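Local coordinates for capsid protein (Bocavirus gorilla/GBoV1/2009, PDB 7LNK) that builds the T=1 icosahedral capsid of gorilla bocavirus 1, a parvovirus shell assembled from sixty copies of the chain, at residues W62-F67 with D141-P146; W327-E332 with T382-I387; L95-N100 with S206-F211; I23-R28 with S444-W449. One frame throughout, in Å; residues are numbered along the deposited sequence.

In the fold
The four contacts illustrate how a parvovirus jelly roll pairs regular sheet with irregular loop packing. Interactions 3 and 4 are antiparallel strand pairs of one sheet: 437-453 lies beside both 21-33 and 86-108, and 207-223 follows beyond, the BIDG order of the family. Interaction 4 is buried; interaction 3, at the far strand, is partly exposed on one face. Interaction 1 joins strand 62-65 of the opposing sheet to a loop, and its Phe-67 packs against Val-96 and Cys-445. Interaction 2 joins the end of strand 326-328 and its following turn to a loop, buried yet reached by a second subunit. Backbone ladders dominate interactions 3 and 4; interaction 1 mixes one backbone bond with side-chain contacts; interaction 2 rests largely on side chains.

Interaction 1 of 4, residues W62-F67 with D141-P146; sequences WTYFNF and DEDVMP
Asn-66 and Met-145 join the two backbones next to strand 62-65: Met-145 N donates to Asn-66 O over 3.0 Å. The same oxygen lies 3.3 Å from Val-144 CA in a CA-H...O contact, and Val-144 CG2 is 3.5 Å from Asn-66 O. Tyr-64 supplies the clearest polar side-chain contact. With its CG set between the backbone N and the carbonyl carbon (chi1 63°), the end of the side chain comes nearer to 141-146, and Tyr-64 OH donates to Asp-143 OD2 at 2.5 Å. The bond uses the anti lone pair of that oxygen, and ring and carboxylate stand nearly perpendicular, 86° apart. The amide of Asn-66 also faces this carboxylate, but the model is too tight there to define the contact; its OD1 is bonded to Ser-137. At the other end, Met-145 SD meets the edge of the Phe-67 ring, 5.2 Å from the ring centroid, a Met-aromatic contact. Trp-153 flanks the loop, its NE1 bonded to Asp-143 O and its ring edge-to-face with that of Phe-67. Chemically, a buried carboxylate accepts a hydrogen bond from the phenol on one side of the Met-145 N to Asn-66 O hydrogen bond while sulfur and aromatic carbon pack on the other, so the loop is probably held by both polar and apolar means.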
# COMPACT_ATOMS: atom_id res chain seq x y z
N TRP A 62 -71.09 -52.07 -57.84
CA TRP A 62 -70.62 -51.78 -56.49
C TRP A 62 -71.56 -52.42 -55.48
O TRP A 62 -72.76 -52.58 -55.72
CB TRP A 62 -70.56 -50.28 -56.21
CG TRP A 62 -69.46 -49.53 -56.89
CD1 TRP A 62 -69.51 -48.94 -58.11
CD2 TRP A 62 -68.19 -49.20 -56.34
NE1 TRP A 62 -68.34 -48.31 -58.38
CE2 TRP A 62 -67.50 -48.45 -57.30
CE3 TRP A 62 -67.55 -49.49 -55.13
CZ2 TRP A 62 -66.21 -47.98 -57.10
CZ3 TRP A 62 -66.27 -49.03 -54.94
CH2 TRP A 62 -65.61 -48.28 -55.91
N THR A 63 -70.99 -52.78 -54.34
CA THR A 63 -71.73 -53.24 -53.19
C THR A 63 -71.31 -52.39 -52.00
O THR A 63 -70.31 -51.68 -52.06
CB THR A 63 -71.49 -54.73 -52.92
OG1 THR A 63 -70.10 -54.96 -52.73
CG2 THR A 63 -71.96 -55.56 -54.08
N TYR A 64 -72.10 -52.44 -50.94
CA TYR A 64 -71.90 -51.50 -49.85
C TYR A 64 -72.23 -52.14 -48.51
O TYR A 64 -73.11 -53.00 -48.40
CB TYR A 64 -72.73 -50.24 -50.05
CG TYR A 64 -74.21 -50.49 -50.05
CD1 TYR A 64 -74.95 -50.40 -48.89
CD2 TYR A 64 -74.87 -50.86 -51.21
CE1 TYR A 64 -76.29 -50.64 -48.88
CE2 TYR A 64 -76.21 -51.10 -51.21
CZ TYR A 64 -76.91 -51.00 -50.05
OH TYR A 64 -78.26 -51.24 -50.05
N PHE A 65 -71.52 -51.68 -47.49
CA PHE A 65 -71.76 -52.07 -46.11
C PHE A 65 -72.88 -51.22 -45.51
O PHE A 65 -72.84 -50.00 -45.58
CB PHE A 65 -70.49 -51.89 -45.29
CG PHE A 65 -69.36 -52.77 -45.72
CD1 PHE A 65 -69.23 -54.03 -45.20
CD2 PHE A 65 -68.46 -52.34 -46.66
CE1 PHE A 65 -68.21 -54.85 -45.60
CE2 PHE A 65 -67.43 -53.16 -47.06
CZ PHE A 65 -67.31 -54.42 -46.52
N ASN A 66 -73.86 -51.89 -44.92
CA ASN A 66 -74.95 -51.22 -44.21
C ASN A 66 -74.94 -51.65 -42.76
O ASN A 66 -75.23 -52.81 -42.45
CB ASN A 66 -76.30 -51.52 -44.85
CG ASN A 66 -77.39 -50.66 -44.28
OD1 ASN A 66 -77.15 -49.54 -43.85
ND2 ASN A 66 -78.61 -51.17 -44.28
N PHE A 67 -74.61 -50.73 -41.87
CA PHE A 67 -74.58 -51.00 -40.44
C PHE A 67 -75.85 -50.56 -39.72
O PHE A 67 -75.89 -50.63 -38.49
CB PHE A 67 -73.35 -50.35 -39.81
CG PHE A 67 -72.08 -50.91 -40.33
CD1 PHE A 67 -71.59 -52.10 -39.83
CD2 PHE A 67 -71.39 -50.27 -41.33
CE1 PHE A 67 -70.43 -52.62 -40.31
CE2 PHE A 67 -70.23 -50.79 -41.81
CZ PHE A 67 -69.75 -51.97 -41.30
N ASP A 141 -84.04 -51.86 -44.59
CA ASP A 141 -83.52 -52.71 -45.64
C ASP A 141 -82.94 -54.00 -45.06
O ASP A 141 -82.51 -54.04 -43.91
CB ASP A 141 -82.44 -51.99 -46.45
CG ASP A 141 -83.01 -50.91 -47.33
OD1 ASP A 141 -84.24 -50.89 -47.52
OD2 ASP A 141 -82.23 -50.09 -47.84
N GLU A 142 -82.93 -55.04 -45.87
CA GLU A 142 -82.37 -56.32 -45.47
C GLU A 142 -80.89 -56.44 -45.77
O GLU A 142 -80.30 -57.50 -45.53
CB GLU A 142 -83.12 -57.46 -46.15
CG GLU A 142 -84.54 -57.59 -45.67
CD GLU A 142 -85.29 -58.69 -46.36
OE1 GLU A 142 -84.77 -59.23 -47.36
OE2 GLU A 142 -86.40 -59.02 -45.92
N ASP A 143 -80.27 -55.38 -46.28
CA ASP A 143 -78.85 -55.36 -46.57
C ASP A 143 -77.98 -55.28 -45.32
O ASP A 143 -76.76 -55.34 -45.43
CB ASP A 143 -78.53 -54.21 -47.53
CG ASP A 143 -78.89 -52.85 -46.95
OD1 ASP A 143 -79.22 -52.77 -45.76
OD2 ASP A 143 -78.85 -51.86 -47.70
N VAL A 144 -78.58 -55.13 -44.15
CA VAL A 144 -77.85 -54.78 -42.95
C VAL A 144 -77.01 -55.97 -42.47
O VAL A 144 -77.27 -57.13 -42.79
CB VAL A 144 -78.85 -54.32 -41.89
CG1 VAL A 144 -79.75 -55.46 -41.51
CG2 VAL A 144 -78.17 -53.71 -40.69
N MET A 145 -75.97 -55.65 -41.69
CA MET A 145 -75.10 -56.65 -41.08
C MET A 145 -75.91 -57.67 -40.29
O MET A 145 -76.93 -57.34 -39.69
CB MET A 145 -74.09 -55.94 -40.18
CG MET A 145 -73.18 -56.82 -39.40
SD MET A 145 -71.87 -55.95 -38.52
CE MET A 145 -72.77 -55.15 -37.20
N PRO A 146 -75.48 -58.94 -40.29
CA PRO A 146 -76.28 -59.97 -39.63
C PRO A 146 -76.26 -59.79 -38.12
O PRO A 146 -75.41 -59.10 -37.57
CB PRO A 146 -75.59 -61.27 -40.04
CG PRO A 146 -74.88 -60.92 -41.27
CD PRO A 146 -74.35 -59.57 -40.97

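Interaction 2 of 4, residues W327-E332 with T382-I387; sequences WYQTPE and TREHPI
Trp-327 turns one face of its indole toward the backbone of Glu-384, whose O lies over the rim of the ring, 4.0 Å from Trp-327 CZ2. A chi1 of 63° swings the indole toward 382-387. Beyond CH2 comes the imidazole of His-385: Trp-327 CH2 is 4.1 Å from His-385 CE1, and the planes are inclined at 68°, an oblique meeting. The imidazole is itself fixed at its edge, where Thr-382 OG1 and His-385 ND1 share a hydrogen bond of 2.7 Å lying in the ring plane. Gln-329 approaches the other end of the contact, its chain bent so that NE2 rests 3.5 Å from Glu-384 CG, with amide and carboxylate turned 66° against each other. The bent Glu-384 chain carries its OE2 to Arg-383 NH1, a salt bridge at 3.5 Å. Trp-140 meets the rings of both Trp-327 and His-385, and Arg-238 of a second subunit packs on Trp-327, Gln-329 and Glu-384. The contact thus lies between the strand pair 326-328 and 339-341 and the loop leading into strand 388-390, with helix 76-85 touching Arg-383.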
# COMPACT_ATOMS: atom_id res chain seq x y z
N TRP A 327 -93.07 -55.67 -39.75
CA TRP A 327 -91.93 -56.12 -40.54
C TRP A 327 -91.80 -57.63 -40.42
O TRP A 327 -92.26 -58.23 -39.45
CB TRP A 327 -90.63 -55.44 -40.10
CG TRP A 327 -90.21 -55.74 -38.69
CD1 TRP A 327 -89.37 -56.72 -38.28
CD2 TRP A 327 -90.61 -55.04 -37.51
NE1 TRP A 327 -89.22 -56.69 -36.93
CE2 TRP A 327 -89.97 -55.66 -36.43
CE3 TRP A 327 -91.44 -53.95 -37.26
CZ2 TRP A 327 -90.13 -55.23 -35.12
CZ3 TRP A 327 -91.61 -53.53 -35.98
CH2 TRP A 327 -90.96 -54.16 -34.92
N TYR A 328 -91.17 -58.24 -41.43
CA TYR A 328 -90.81 -59.65 -41.35
C TYR A 328 -89.44 -59.79 -40.71
O TYR A 328 -88.54 -58.97 -40.94
CB TYR A 328 -90.80 -60.35 -42.70
CG TYR A 328 -92.14 -60.49 -43.35
CD1 TYR A 328 -93.04 -61.43 -42.91
CD2 TYR A 328 -92.45 -59.77 -44.49
CE1 TYR A 328 -94.25 -61.58 -43.51
CE2 TYR A 328 -93.66 -59.93 -45.11
CZ TYR A 328 -94.55 -60.84 -44.61
OH TYR A 328 -95.76 -61.01 -45.22
N GLN A 329 -89.28 -60.84 -39.91
CA GLN A 329 -88.07 -60.97 -39.12
C GLN A 329 -86.92 -61.56 -39.93
O GLN A 329 -85.75 -61.29 -39.64
CB GLN A 329 -88.37 -61.80 -37.88
CG GLN A 329 -87.27 -61.77 -36.87
CD GLN A 329 -87.03 -60.39 -36.32
OE1 GLN A 329 -87.91 -59.77 -35.76
NE2 GLN A 329 -85.81 -59.90 -36.49
N THR A 330 -87.22 -62.36 -40.95
CA THR A 330 -86.20 -62.92 -41.82
C THR A 330 -86.57 -62.65 -43.27
O THR A 330 -87.73 -62.39 -43.59
CB THR A 330 -86.03 -64.43 -41.62
OG1 THR A 330 -87.25 -65.11 -41.92
CG2 THR A 330 -85.64 -64.73 -40.19
N PRO A 331 -85.59 -62.70 -44.18
CA PRO A 331 -85.90 -62.44 -45.59
C PRO A 331 -86.77 -63.50 -46.23
O PRO A 331 -87.35 -63.25 -47.29
CB PRO A 331 -84.51 -62.39 -46.24
CG PRO A 331 -83.62 -61.99 -45.15
CD PRO A 331 -84.14 -62.69 -43.94
N GLU A 332 -86.86 -64.68 -45.64
CA GLU A 332 -87.66 -65.76 -46.21
C GLU A 332 -89.09 -65.76 -45.70
O GLU A 332 -89.86 -66.65 -46.08
CB GLU A 332 -87.01 -67.11 -45.91
CG GLU A 332 -85.66 -67.29 -46.56
CD GLU A 332 -84.53 -66.73 -45.72
OE1 GLU A 332 -84.82 -66.17 -44.64
OE2 GLU A 332 -83.36 -66.84 -46.13
N THR A 382 -87.34 -50.79 -31.17
CA THR A 382 -86.97 -52.10 -30.66
C THR A 382 -85.54 -52.41 -31.08
O THR A 382 -84.86 -51.60 -31.71
CB THR A 382 -87.89 -53.20 -31.18
OG1 THR A 382 -87.83 -53.24 -32.60
CG2 THR A 382 -89.30 -52.96 -30.75
N ARG A 383 -85.10 -53.61 -30.72
CA ARG A 383 -83.78 -54.06 -31.13
C ARG A 383 -83.70 -54.23 -32.64
O ARG A 383 -82.63 -54.08 -33.23
CB ARG A 383 -83.42 -55.35 -30.41
CG ARG A 383 -82.08 -55.90 -30.78
CD ARG A 383 -81.76 -57.13 -29.98
NE ARG A 383 -80.51 -57.73 -30.42
CZ ARG A 383 -80.44 -58.65 -31.37
NH1 ARG A 383 -81.54 -59.09 -31.95
NH2 ARG A 383 -79.27 -59.15 -31.72
N GLU A 384 -84.83 -54.53 -33.29
CA GLU A 384 -84.85 -54.38 -34.74
C GLU A 384 -85.60 -53.10 -35.10
O GLU A 384 -86.82 -53.04 -35.16
CB GLU A 384 -85.51 -55.59 -35.38
CG GLU A 384 -84.81 -56.90 -35.10
CD GLU A 384 -85.23 -57.49 -33.78
OE1 GLU A 384 -86.05 -56.86 -33.10
OE2 GLU A 384 -84.71 -58.56 -33.40
N HIS A 385 -84.80 -52.09 -35.37
CA HIS A 385 -85.14 -50.84 -36.02
C HIS A 385 -83.91 -50.31 -36.72
O HIS A 385 -82.79 -50.59 -36.30
CB HIS A 385 -85.68 -49.78 -35.04
CG HIS A 385 -87.14 -49.93 -34.75
ND1 HIS A 385 -87.65 -50.90 -33.92
CD2 HIS A 385 -88.20 -49.19 -35.16
CE1 HIS A 385 -88.96 -50.77 -33.85
NE2 HIS A 385 -89.32 -49.74 -34.59
N PRO A 386 -84.10 -49.54 -37.78
CA PRO A 386 -83.01 -48.69 -38.26
C PRO A 386 -82.59 -47.74 -37.15
O PRO A 386 -83.42 -47.22 -36.41
CB PRO A 386 -83.65 -47.94 -39.42
CG PRO A 386 -84.72 -48.83 -39.87
CD PRO A 386 -85.26 -49.50 -38.66
N ILE A 387 -81.28 -47.54 -37.02
CA ILE A 387 -80.81 -46.57 -36.04
C ILE A 387 -81.01 -45.16 -36.56
O ILE A 387 -81.53 -44.29 -35.86
CB ILE A 387 -79.33 -46.84 -35.70
CG1 ILE A 387 -79.16 -48.23 -35.13
CG2 ILE A 387 -78.85 -45.83 -34.69
CD1 ILE A 387 -77.73 -48.63 -35.02

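Interaction 3 of 4, residues L95-N100 with S206-F211; sequences LVKIYN and SSEFTF
Phe-209 and Ile-98 bury the most surface in this antiparallel strand pair, and they meet on the same face of the sheet. Ile-98 CD1 approaches the edge of the aromatic ring, 3.8 Å from Phe-209 CE2, while Val-96 CG2 comes in at the same ring's edge, near the root of the side chain, 3.5 Å from Phe-209 CB. Two aliphatic branches, from alternate residues of the strand, therefore line one margin of the ring. The placement follows from Phe-209 CG lying anti to its own carbonyl carbon (chi1 -59°), which sends the ring out from that face with its CD2 and CE2 edge beside Val-96 CG2 and Ile-98 CD1. Beneath the side chains the ladder is regular. Val-96 and Phe-209 form a hydrogen-bonded pair, Val-96 N to Phe-209 O at 2.8 Å and Phe-209 N to Val-96 O at 2.7 Å; Ile-98 and Ser-207 repeat the pattern, with Ile-98 N to Ser-207 O also 2.8 Å.

Leu-95, next in buried surface, belongs to the other face, where its CD1 lies alongside Thr-210 CG2 at 3.8 Å, both side chains pointing the same way. Lys-97 and Glu-208 run side by side there too, Lys-97 CG 3.6 Å from Glu-208 CB. Their opposite charges are near, Lys-97 NZ to Glu-208 OE1 4.3 Å, but beyond a salt bridge, so any attraction is probably modest. Strand 86-108, strand D of the jelly roll, lies between 207-223 and 437-453. Its Val-96 and Ile-98, with Phe-209, pack on Ile-416 of strand 415-420, and Phe-209 and Ser-207 also touch Ile-125 of strand 123-128, both strands being in the opposing sheet.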
# COMPACT_ATOMS: atom_id res chain seq x y z
N LEU A 95 -66.34 -46.87 -35.45
CA LEU A 95 -65.09 -47.22 -36.10
C LEU A 95 -65.28 -48.54 -36.81
O LEU A 95 -65.65 -49.54 -36.18
CB LEU A 95 -63.95 -47.29 -35.08
CG LEU A 95 -62.52 -47.43 -35.60
CD1 LEU A 95 -61.60 -46.67 -34.70
CD2 LEU A 95 -62.11 -48.86 -35.64
N VAL A 96 -65.05 -48.55 -38.11
CA VAL A 96 -65.20 -49.76 -38.91
C VAL A 96 -63.87 -50.06 -39.58
O VAL A 96 -63.10 -49.16 -39.91
CB VAL A 96 -66.31 -49.63 -39.97
CG1 VAL A 96 -67.65 -49.45 -39.30
CG2 VAL A 96 -66.05 -48.46 -40.83
N LYS A 97 -63.58 -51.35 -39.75
CA LYS A 97 -62.35 -51.82 -40.35
C LYS A 97 -62.69 -52.91 -41.34
O LYS A 97 -63.45 -53.82 -41.02
CB LYS A 97 -61.38 -52.36 -39.30
CG LYS A 97 -60.84 -51.34 -38.35
CD LYS A 97 -59.97 -52.01 -37.32
CE LYS A 97 -59.37 -51.01 -36.36
NZ LYS A 97 -58.58 -51.68 -35.31
N ILE A 98 -62.12 -52.83 -42.54
CA ILE A 98 -62.18 -53.91 -43.51
C ILE A 98 -60.77 -54.47 -43.63
O ILE A 98 -59.83 -53.73 -43.92
CB ILE A 98 -62.71 -53.44 -44.87
CG1 ILE A 98 -64.16 -52.99 -44.76
CG2 ILE A 98 -62.62 -54.54 -45.88
CD1 ILE A 98 -64.33 -51.51 -44.68
N TYR A 99 -60.63 -55.76 -43.38
CA TYR A 99 -59.31 -56.37 -43.29
C TYR A 99 -59.42 -57.86 -43.56
O TYR A 99 -60.50 -58.39 -43.79
CB TYR A 99 -58.68 -56.10 -41.92
CG TYR A 99 -59.48 -56.67 -40.79
CD1 TYR A 99 -59.25 -57.95 -40.33
CD2 TYR A 99 -60.49 -55.94 -40.18
CE1 TYR A 99 -59.97 -58.47 -39.31
CE2 TYR A 99 -61.22 -56.46 -39.17
CZ TYR A 99 -60.95 -57.72 -38.73
OH TYR A 99 -61.68 -58.26 -37.70
N ASN A 100 -58.27 -58.53 -43.52
CA ASN A 100 -58.16 -59.95 -43.82
C ASN A 100 -58.85 -60.29 -45.13
O ASN A 100 -59.66 -61.21 -45.21
CB ASN A 100 -58.70 -60.81 -42.68
CG ASN A 100 -57.78 -60.83 -41.50
OD1 ASN A 100 -56.59 -60.58 -41.63
ND2 ASN A 100 -58.32 -61.13 -40.33
N SER A 206 -55.40 -53.34 -45.61
CA SER A 206 -56.62 -53.14 -44.85
C SER A 206 -56.96 -51.66 -44.85
O SER A 206 -56.13 -50.82 -45.16
CB SER A 206 -56.47 -53.66 -43.41
OG SER A 206 -55.49 -52.94 -42.71
N SER A 207 -58.21 -51.37 -44.51
CA SER A 207 -58.67 -49.99 -44.42
C SER A 207 -59.57 -49.85 -43.20
O SER A 207 -60.20 -50.81 -42.77
CB SER A 207 -59.41 -49.55 -45.68
OG SER A 207 -60.57 -50.32 -45.88
N GLU A 208 -59.63 -48.64 -42.66
CA GLU A 208 -60.48 -48.35 -41.52
C GLU A 208 -61.11 -46.98 -41.68
O GLU A 208 -60.55 -46.11 -42.33
CB GLU A 208 -59.70 -48.42 -40.20
CG GLU A 208 -58.63 -47.39 -40.07
CD GLU A 208 -57.81 -47.57 -38.81
OE1 GLU A 208 -58.28 -48.29 -37.91
OE2 GLU A 208 -56.71 -47.00 -38.73
N PHE A 209 -62.27 -46.81 -41.06
CA PHE A 209 -63.07 -45.61 -41.20
C PHE A 209 -63.64 -45.23 -39.85
O PHE A 209 -64.17 -46.08 -39.13
CB PHE A 209 -64.21 -45.83 -42.19
CG PHE A 209 -63.75 -46.23 -43.54
CD1 PHE A 209 -63.37 -45.28 -44.46
CD2 PHE A 209 -63.67 -47.56 -43.89
CE1 PHE A 209 -62.94 -45.66 -45.70
CE2 PHE A 209 -63.23 -47.93 -45.13
CZ PHE A 209 -62.87 -46.98 -46.04
N THR A 210 -63.52 -43.96 -39.50
CA THR A 210 -64.06 -43.45 -38.25
C THR A 210 -65.20 -42.49 -38.55
O THR A 210 -65.17 -41.81 -39.58
CB THR A 210 -62.99 -42.74 -37.42
OG1 THR A 210 -62.45 -41.65 -38.17
CG2 THR A 210 -61.87 -43.70 -37.08
N PHE A 211 -66.19 -42.46 -37.68
CA PHE A 211 -67.30 -41.53 -37.80
C PHE A 211 -67.70 -41.06 -36.41
O PHE A 211 -67.79 -41.86 -35.48
CB PHE A 211 -68.49 -42.19 -38.49
CG PHE A 211 -69.68 -41.29 -38.60
CD1 PHE A 211 -69.75 -40.34 -39.59
CD2 PHE A 211 -70.72 -41.40 -37.71
CE1 PHE A 211 -70.83 -39.52 -39.69
CE2 PHE A 211 -71.81 -40.57 -37.81
CZ PHE A 211 -71.86 -39.64 -38.80

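Interaction 4 of 4, residues I23-R28 with S444-W449; sequences ITKNTR and SCEIVW
Thr-24 and Ile-447 lead the backbone bonding of this antiparallel pair, each N donating to the other's O at 3.0 Å. Asn-26 and Cys-445 form the second hydrogen-bonded pair and likewise exchange two N-H...O bonds. Between and beyond them, the non-hydrogen-bonded pairs bring CA-H groups to the carbonyls, as with Ile-23 CA and Ile-447 O at 3.4 Å.

A polar side-chain bond is added by Trp-449, whose NE1 donates to Thr-24 OG1 at 3.0 Å. The hydroxyl oxygen lies at the edge of the indole, close to its plane, and Thr-24 CG2 packs 3.8 Å from Trp-449 NE1. The threonine's chi1 of 59° turns its oxygen to the indole on the face shared with Ile-447, Asn-26 and Cys-445, and Ile-447 CG2 covers part of one face of the Trp-449 ring. At the other end of 23-28, Arg-28 NH1 donates to Thr-27 O, and its NH2 reaches Pro-146 O in the loop of interaction 1.

On the other face, Ile-23 CG1 runs beside Val-448 CG2 at 4.0 Å, an apolar contact, and the stem of Lys-25 crosses that of Glu-446, Lys-25 CG 3.7 Å from Glu-446 CG. There too Thr-27 OG1 touches Ser-444 CB, a polar atom against a carbon, but finds its hydrogen bond with Val-12 O.

Strand 437-453 is thereby flanked by 21-33 on one edge and 86-108 on the other, strands B and D of the jelly roll, with strand 14-17 antiparallel along the outer side of 21-33.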
# COMPACT_ATOMS: atom_id res chain seq x y z
N ILE A 23 -69.74 -49.72 -25.19
CA ILE A 23 -68.96 -50.01 -26.38
C ILE A 23 -69.41 -51.36 -26.91
O ILE A 23 -69.25 -52.37 -26.23
CB ILE A 23 -67.46 -50.01 -26.09
CG1 ILE A 23 -66.99 -48.64 -25.66
CG2 ILE A 23 -66.70 -50.42 -27.33
CD1 ILE A 23 -65.60 -48.64 -25.13
N THR A 24 -69.95 -51.38 -28.12
CA THR A 24 -70.31 -52.61 -28.80
C THR A 24 -69.30 -52.88 -29.89
O THR A 24 -68.90 -51.97 -30.61
CB THR A 24 -71.72 -52.52 -29.39
OG1 THR A 24 -71.79 -51.43 -30.31
CG2 THR A 24 -72.74 -52.32 -28.30
N LYS A 25 -68.88 -54.14 -30.01
CA LYS A 25 -67.88 -54.55 -30.98
C LYS A 25 -68.42 -55.74 -31.75
O LYS A 25 -68.90 -56.70 -31.16
CB LYS A 25 -66.58 -54.93 -30.29
CG LYS A 25 -65.93 -53.77 -29.62
CD LYS A 25 -64.67 -54.20 -28.95
CE LYS A 25 -65.00 -55.23 -27.92
NZ LYS A 25 -65.95 -54.67 -26.94
N ASN A 26 -68.38 -55.65 -33.07
CA ASN A 26 -68.95 -56.68 -33.92
C ASN A 26 -68.04 -56.89 -35.11
O ASN A 26 -67.65 -55.92 -35.76
CB ASN A 26 -70.35 -56.30 -34.39
CG ASN A 26 -71.36 -56.34 -33.29
OD1 ASN A 26 -71.84 -57.41 -32.91
ND2 ASN A 26 -71.68 -55.19 -32.74
N THR A 27 -67.71 -58.14 -35.40
CA THR A 27 -66.94 -58.49 -36.58
C THR A 27 -67.78 -59.45 -37.40
O THR A 27 -68.48 -60.29 -36.84
CB THR A 27 -65.60 -59.13 -36.21
OG1 THR A 27 -64.89 -58.27 -35.32
CG2 THR A 27 -64.75 -59.30 -37.44
N ARG A 28 -67.74 -59.31 -38.72
CA ARG A 28 -68.41 -60.25 -39.60
C ARG A 28 -67.47 -60.65 -40.72
O ARG A 28 -66.59 -59.90 -41.11
CB ARG A 28 -69.69 -59.68 -40.21
CG ARG A 28 -70.72 -59.24 -39.23
CD ARG A 28 -71.35 -60.39 -38.49
NE ARG A 28 -72.40 -59.90 -37.61
CZ ARG A 28 -72.20 -59.49 -36.37
NH1 ARG A 28 -70.99 -59.51 -35.85
NH2 ARG A 28 -73.22 -59.06 -35.65
N SER A 444 -65.22 -55.24 -39.17
CA SER A 444 -65.55 -55.03 -37.78
C SER A 444 -66.15 -53.64 -37.61
O SER A 444 -65.75 -52.70 -38.30
CB SER A 444 -64.33 -55.18 -36.88
OG SER A 444 -63.37 -54.18 -37.14
N CYS A 445 -67.11 -53.52 -36.72
CA CYS A 445 -67.71 -52.24 -36.38
C CYS A 445 -67.69 -52.08 -34.87
O CYS A 445 -68.36 -52.84 -34.15
CB CYS A 445 -69.14 -52.15 -36.92
SG CYS A 445 -69.94 -50.57 -36.66
N GLU A 446 -66.93 -51.11 -34.38
CA GLU A 446 -66.96 -50.70 -32.99
C GLU A 446 -67.74 -49.41 -32.90
O GLU A 446 -67.40 -48.43 -33.56
CB GLU A 446 -65.56 -50.48 -32.42
CG GLU A 446 -64.64 -51.69 -32.34
CD GLU A 446 -63.83 -51.93 -33.61
OE1 GLU A 446 -64.05 -51.23 -34.62
OE2 GLU A 446 -62.94 -52.79 -33.58
N ILE A 447 -68.79 -49.39 -32.08
CA ILE A 447 -69.53 -48.17 -31.81
C ILE A 447 -69.45 -47.88 -30.32
O ILE A 447 -69.65 -48.77 -29.49
CB ILE A 447 -71.00 -48.25 -32.26
CG1 ILE A 447 -71.08 -48.41 -33.77
CG2 ILE A 447 -71.72 -46.97 -31.90
CD1 ILE A 447 -72.46 -48.68 -34.24
N VAL A 448 -69.15 -46.63 -29.99
CA VAL A 448 -69.24 -46.13 -28.63
C VAL A 448 -70.61 -45.50 -28.48
O VAL A 448 -71.02 -44.69 -29.32
CB VAL A 448 -68.12 -45.12 -28.32
CG1 VAL A 448 -68.30 -44.57 -26.93
CG2 VAL A 448 -66.78 -45.78 -28.46
N TRP A 449 -71.32 -45.88 -27.44
CA TRP A 449 -72.69 -45.46 -27.21
C TRP A 449 -72.75 -44.66 -25.92
O TRP A 449 -72.47 -45.21 -24.85
CB TRP A 449 -73.62 -46.66 -27.11
CG TRP A 449 -73.77 -47.44 -28.36
CD1 TRP A 449 -73.01 -48.49 -28.75
CD2 TRP A 449 -74.79 -47.29 -29.34
NE1 TRP A 449 -73.46 -48.97 -29.95
CE2 TRP A 449 -74.56 -48.26 -30.32
CE3 TRP A 449 -75.87 -46.43 -29.48
CZ2 TRP A 449 -75.37 -48.38 -31.44
CZ3 TRP A 449 -76.67 -46.56 -30.58
CH2 TRP A 449 -76.42 -47.52 -31.55